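Uncharacterized conserved protein with double-stranded beta-helix domain (Klebsiella pneumoniae subsp. pneumoniae MGH 78578, PDB 3H8U) is of unknown function but belongs to the cupin superfamily of double-stranded beta-helix proteins and probably binds a metal ion. Local coordinates at residues Ala53-Pro58 against Ala118-Ala123; Asp62-Ile67 against Gln95-Met100. One frame throughout, in Å; residues are numbered along the deposited sequence.

Interaction 1 lies at the surface, where the short strand 121-122 adds itself to the edge of a five-stranded antiparallel sheet; interaction 2 is wholly buried and spans the gap between that sheet and the other one. The two meet through strands 51-56 and 97-101, which are neighbours in the sheet that strand 121-122 joins, and the ring of His97 lies against those of His55 and His57. Their chemistry follows their place: residues 53-58 and 118-123 are joined chiefly by backbone hydrogen bonds, whereas residues 62-67 and 95-100 touch through side chains, around a carboxylate gripped by two ring nitrogens. Both segments of interaction 2 fall between those of interaction 1 in the sequence.

Interaction 1. Residues Ala53-Pro58 against Ala118-Ala123; sequences ASHVHP and AGFALA. With SO4 (sulfate ion), chain C.
An antiparallel edge pairing joins the outermost strand of a cupin sheet, 121-122, to strand 51-56. Val56 and Ala121 form its hydrogen-bonded pair: Val56 N gives to Ala121 O at 2.8 Å and Ala121 N returns a bond to Val56 O at 2.9 Å. The next rung, Ala123 N to Ser54 O, is 3.1 Å long. His55 and Leu122 make the non-hydrogen-bonded pair between these rungs. On the face of His55, its ring and that of Phe120 lie askew, planes 77° apart, with Phe120 CD1 4.0 Å from His55 CB. A bond from His55 ND1 to Ala53 O, 2.7 Å, helps fix the rotation of the imidazole. Both His55 and His57 face the interior of the double-stranded beta-helix, toward Asp62 of the facing sheet. Further along, the edge of the His57 ring meets the backbone, CD2 lying 3.3 Å from Gly119 O. On the other face, the side chain of Val56 is modelled in two conformers; in one of them CG1 packs on Ala121 CB and Ala123 CB, a contact that must be taken as doubtful. Gly119 N binds O4 of a sulfate, probably from the crystallisation liquor, which His59 also holds.

Interaction 2. Residues Asp62-Ile67 against Gln95-Met100; sequences DTWTVI and QVHGAM
His97, on strand 97-101, reaches across to Asp62, and the segment leads up to it with Gln95, whose carbonyl oxygen is joined to His97 ND1 by a long bond of 3.3 Å. NE2, on the opposite side of the ring, bonds to the carboxylate: it lies 2.8 Å from Asp62 OD2, which sits in the ring plane and is met on its anti side. Ring and carboxylate planes stand 79° apart. Asp62 CG is anti to the backbone N (chi1 -169°), which carries the carboxylate across the interior. The same OD2 takes a second bond from Trp64 NE1 at 3.0 Å, from above the carboxylate plane, while OD1 is bonded to Ser111 OG, so this buried acid is gripped through both oxygens. The indole lies alongside residues 97-99: Trp64 CZ2 comes 3.8 Å from His97 CD2, CH2 passes the Gly98 backbone, and CZ3 meets Ala99 CB at 3.8 Å, the methyl lying at the ring edge. Phe109 stacks on the indole and Tyr73 meets it edge-to-face. With His55 and His57, Asp62 (in place of the usual glutamate) and His97 fall at the cupin-motif positions that probably line the pocket where relatives hold their metal.

Interaction 1. Residues Ala53-Pro58 against Ala118-Ala123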
# COMPACT_ATOMS: atom_id res chain seq x y z
N ALA A 53 4.06 4.11 -17.89
CA ALA A 53 4.67 5.33 -18.41
C ALA A 53 5.15 6.25 -17.30
O ALA A 53 4.50 6.38 -16.27
CB ALA A 53 3.71 6.10 -19.29
N SER A 54 6.30 6.86 -17.54
CA SER A 54 6.90 7.78 -16.63
C SER A 54 6.08 9.06 -16.56
O SER A 54 5.62 9.61 -17.58
CB SER A 54 8.36 8.07 -17.01
OG SER A 54 9.14 6.91 -16.79
N HIS A 55 5.90 9.51 -15.33
CA HIS A 55 5.05 10.63 -15.02
C HIS A 55 5.45 11.25 -13.68
O HIS A 55 6.21 10.68 -12.90
CB HIS A 55 3.56 10.22 -15.02
CG HIS A 55 3.18 9.16 -14.03
ND1 HIS A 55 3.55 7.83 -14.16
CD2 HIS A 55 2.38 9.23 -12.94
CE1 HIS A 55 3.02 7.14 -13.16
NE2 HIS A 55 2.28 7.95 -12.43
N VAL A 56 4.93 12.46 -13.47
CA VAL A 56 5.14 13.19 -12.24
C VAL A 56 3.79 13.71 -11.70
O VAL A 56 2.94 14.16 -12.47
CB VAL A 56 6.17 14.35 -12.48
CG1 VAL A 56 5.76 15.22 -13.66
CG2 VAL A 56 6.38 15.18 -11.22
N HIS A 57 3.60 13.65 -10.39
CA HIS A 57 2.48 14.31 -9.74
C HIS A 57 3.12 15.54 -9.10
O HIS A 57 3.89 15.40 -8.15
CB HIS A 57 1.85 13.47 -8.61
CG HIS A 57 1.25 12.18 -9.06
ND1 HIS A 57 1.94 10.99 -9.00
CD2 HIS A 57 0.02 11.87 -9.52
CE1 HIS A 57 1.18 10.02 -9.46
NE2 HIS A 57 0.00 10.53 -9.78
N PRO A 58 2.81 16.75 -9.61
CA PRO A 58 3.36 17.98 -9.04
C PRO A 58 3.04 18.21 -7.56
O PRO A 58 3.82 18.86 -6.83
CB PRO A 58 2.68 19.05 -9.88
CG PRO A 58 2.47 18.40 -11.17
CD PRO A 58 2.01 17.04 -10.80
N ALA A 118 -4.67 14.45 -6.75
CA ALA A 118 -3.39 14.86 -7.33
C ALA A 118 -3.37 14.54 -8.82
O ALA A 118 -3.55 13.38 -9.24
CB ALA A 118 -2.22 14.20 -6.62
N GLY A 119 -3.14 15.58 -9.61
CA GLY A 119 -2.99 15.44 -11.05
C GLY A 119 -1.60 14.96 -11.41
O GLY A 119 -0.72 14.90 -10.56
N PHE A 120 -1.41 14.62 -12.67
CA PHE A 120 -0.11 14.17 -13.12
C PHE A 120 0.19 14.69 -14.51
O PHE A 120 -0.72 15.14 -15.24
CB PHE A 120 -0.01 12.64 -13.10
CG PHE A 120 -0.75 11.98 -14.23
CD1 PHE A 120 -0.11 11.74 -15.43
CD2 PHE A 120 -2.09 11.65 -14.10
CE1 PHE A 120 -0.77 11.16 -16.50
CE2 PHE A 120 -2.79 11.07 -15.16
CZ PHE A 120 -2.12 10.82 -16.37
N ALA A 121 1.46 14.63 -14.87
CA ALA A 121 1.92 14.95 -16.21
C ALA A 121 2.86 13.86 -16.63
O ALA A 121 3.66 13.40 -15.82
CB ALA A 121 2.63 16.28 -16.21
N LEU A 122 2.77 13.41 -17.88
CA LEU A 122 3.76 12.51 -18.45
C LEU A 122 5.09 13.25 -18.55
O LEU A 122 5.11 14.43 -18.89
CB LEU A 122 3.37 12.05 -19.84
CG LEU A 122 2.17 11.12 -19.92
CD1 LEU A 122 1.88 10.76 -21.36
CD2 LEU A 122 2.43 9.89 -19.12
N ALA A 123 6.17 12.57 -18.20
CA ALA A 123 7.49 13.19 -18.15
C ALA A 123 8.58 12.13 -18.09
O ALA A 123 8.41 11.16 -17.39
CB ALA A 123 7.61 14.10 -16.91
S SO4 C . -2.47 19.20 -8.94
O1 SO4 C . -1.21 19.92 -9.13
O2 SO4 C . -3.49 20.09 -8.38
O3 SO4 C . -2.94 18.72 -10.25
O4 SO4 C . -2.27 18.10 -8.01

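Interaction 2. Residues Asp62-Ile67 against Gln95-Met100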
# COMPACT_ATOMS: atom_id res chain seq x y z
N ASP A 62 3.19 9.21 -4.68
CA ASP A 62 2.76 7.92 -5.16
C ASP A 62 3.61 6.83 -4.51
O ASP A 62 4.82 6.72 -4.74
CB ASP A 62 2.88 7.85 -6.68
CG ASP A 62 2.21 6.63 -7.28
OD1 ASP A 62 1.62 5.80 -6.53
OD2 ASP A 62 2.27 6.52 -8.55
N THR A 63 2.96 6.05 -3.67
CA THR A 63 3.60 4.97 -2.94
C THR A 63 3.15 3.64 -3.55
O THR A 63 1.95 3.33 -3.57
CB THR A 63 3.24 4.99 -1.42
OG1 THR A 63 3.59 6.27 -0.87
CG2 THR A 63 4.04 3.90 -0.69
N TRP A 64 4.12 2.87 -4.05
CA TRP A 64 3.84 1.56 -4.61
C TRP A 64 4.27 0.45 -3.68
O TRP A 64 5.36 0.46 -3.14
CB TRP A 64 4.60 1.33 -5.92
CG TRP A 64 4.34 2.24 -7.05
CD1 TRP A 64 3.46 3.27 -7.11
CD2 TRP A 64 4.93 2.14 -8.35
NE1 TRP A 64 3.48 3.82 -8.36
CE2 TRP A 64 4.38 3.16 -9.13
CE3 TRP A 64 5.87 1.27 -8.92
CZ2 TRP A 64 4.73 3.35 -10.47
CZ3 TRP A 64 6.22 1.46 -10.26
CH2 TRP A 64 5.65 2.49 -11.02
N THR A 65 3.39 -0.55 -3.53
CA THR A 65 3.77 -1.76 -2.79
C THR A 65 3.71 -2.94 -3.76
O THR A 65 2.67 -3.26 -4.32
CB THR A 65 2.86 -1.97 -1.54
OG1 THR A 65 3.09 -0.93 -0.59
CG2 THR A 65 3.17 -3.30 -0.91
N VAL A 66 4.85 -3.60 -3.96
CA VAL A 66 4.94 -4.63 -4.96
C VAL A 66 4.47 -5.99 -4.41
O VAL A 66 5.02 -6.52 -3.41
CB VAL A 66 6.38 -4.72 -5.55
CG1 VAL A 66 6.38 -5.73 -6.66
CG2 VAL A 66 6.84 -3.34 -6.10
N ILE A 67 3.43 -6.53 -5.06
CA ILE A 67 2.82 -7.84 -4.74
C ILE A 67 3.54 -9.00 -5.39
O ILE A 67 3.77 -10.05 -4.78
CB ILE A 67 1.32 -7.89 -5.23
CG1 ILE A 67 0.48 -6.74 -4.63
CG2 ILE A 67 0.67 -9.19 -4.89
CD1 ILE A 67 0.56 -6.69 -3.11
N GLN A 95 8.79 14.20 -8.41
CA GLN A 95 9.69 13.10 -8.74
C GLN A 95 9.13 12.25 -9.89
O GLN A 95 8.05 11.68 -9.78
CB GLN A 95 10.00 12.25 -7.50
CG GLN A 95 10.86 12.95 -6.48
CD GLN A 95 11.41 12.01 -5.42
OE1 GLN A 95 10.72 11.07 -4.99
NE2 GLN A 95 12.61 12.31 -4.93
N VAL A 96 9.90 12.15 -10.97
CA VAL A 96 9.51 11.30 -12.09
C VAL A 96 9.55 9.83 -11.68
O VAL A 96 10.48 9.39 -10.99
CB VAL A 96 10.43 11.51 -13.33
CG1 VAL A 96 10.01 10.58 -14.47
CG2 VAL A 96 10.37 12.94 -13.80
N HIS A 97 8.52 9.08 -12.08
CA HIS A 97 8.50 7.64 -11.83
C HIS A 97 7.69 6.89 -12.90
O HIS A 97 6.66 7.37 -13.41
CB HIS A 97 7.95 7.32 -10.42
CG HIS A 97 6.54 7.76 -10.18
ND1 HIS A 97 6.14 9.08 -10.28
CD2 HIS A 97 5.44 7.06 -9.80
CE1 HIS A 97 4.85 9.16 -10.01
NE2 HIS A 97 4.40 7.95 -9.72
N GLY A 98 8.19 5.72 -13.21
CA GLY A 98 7.62 4.81 -14.21
C GLY A 98 8.27 3.45 -14.00
O GLY A 98 9.16 3.31 -13.13
N ALA A 99 7.87 2.44 -14.77
CA ALA A 99 8.52 1.13 -14.63
C ALA A 99 8.43 0.28 -15.89
O ALA A 99 7.59 0.54 -16.73
CB ALA A 99 7.96 0.39 -13.43
N MSE A 100 9.34 -0.69 -16.02
CA MSE A 100 9.22 -1.75 -17.02
C MSE A 100 9.36 -3.10 -16.30
O MSE A 100 10.31 -3.27 -15.51
CB MSE A 100 10.29 -1.64 -18.12
CG MSE A 100 9.89 -2.49 -19.36
SE MSE A 100 11.33 -3.22 -20.29
CE MSE A 100 12.05 -4.12 -18.79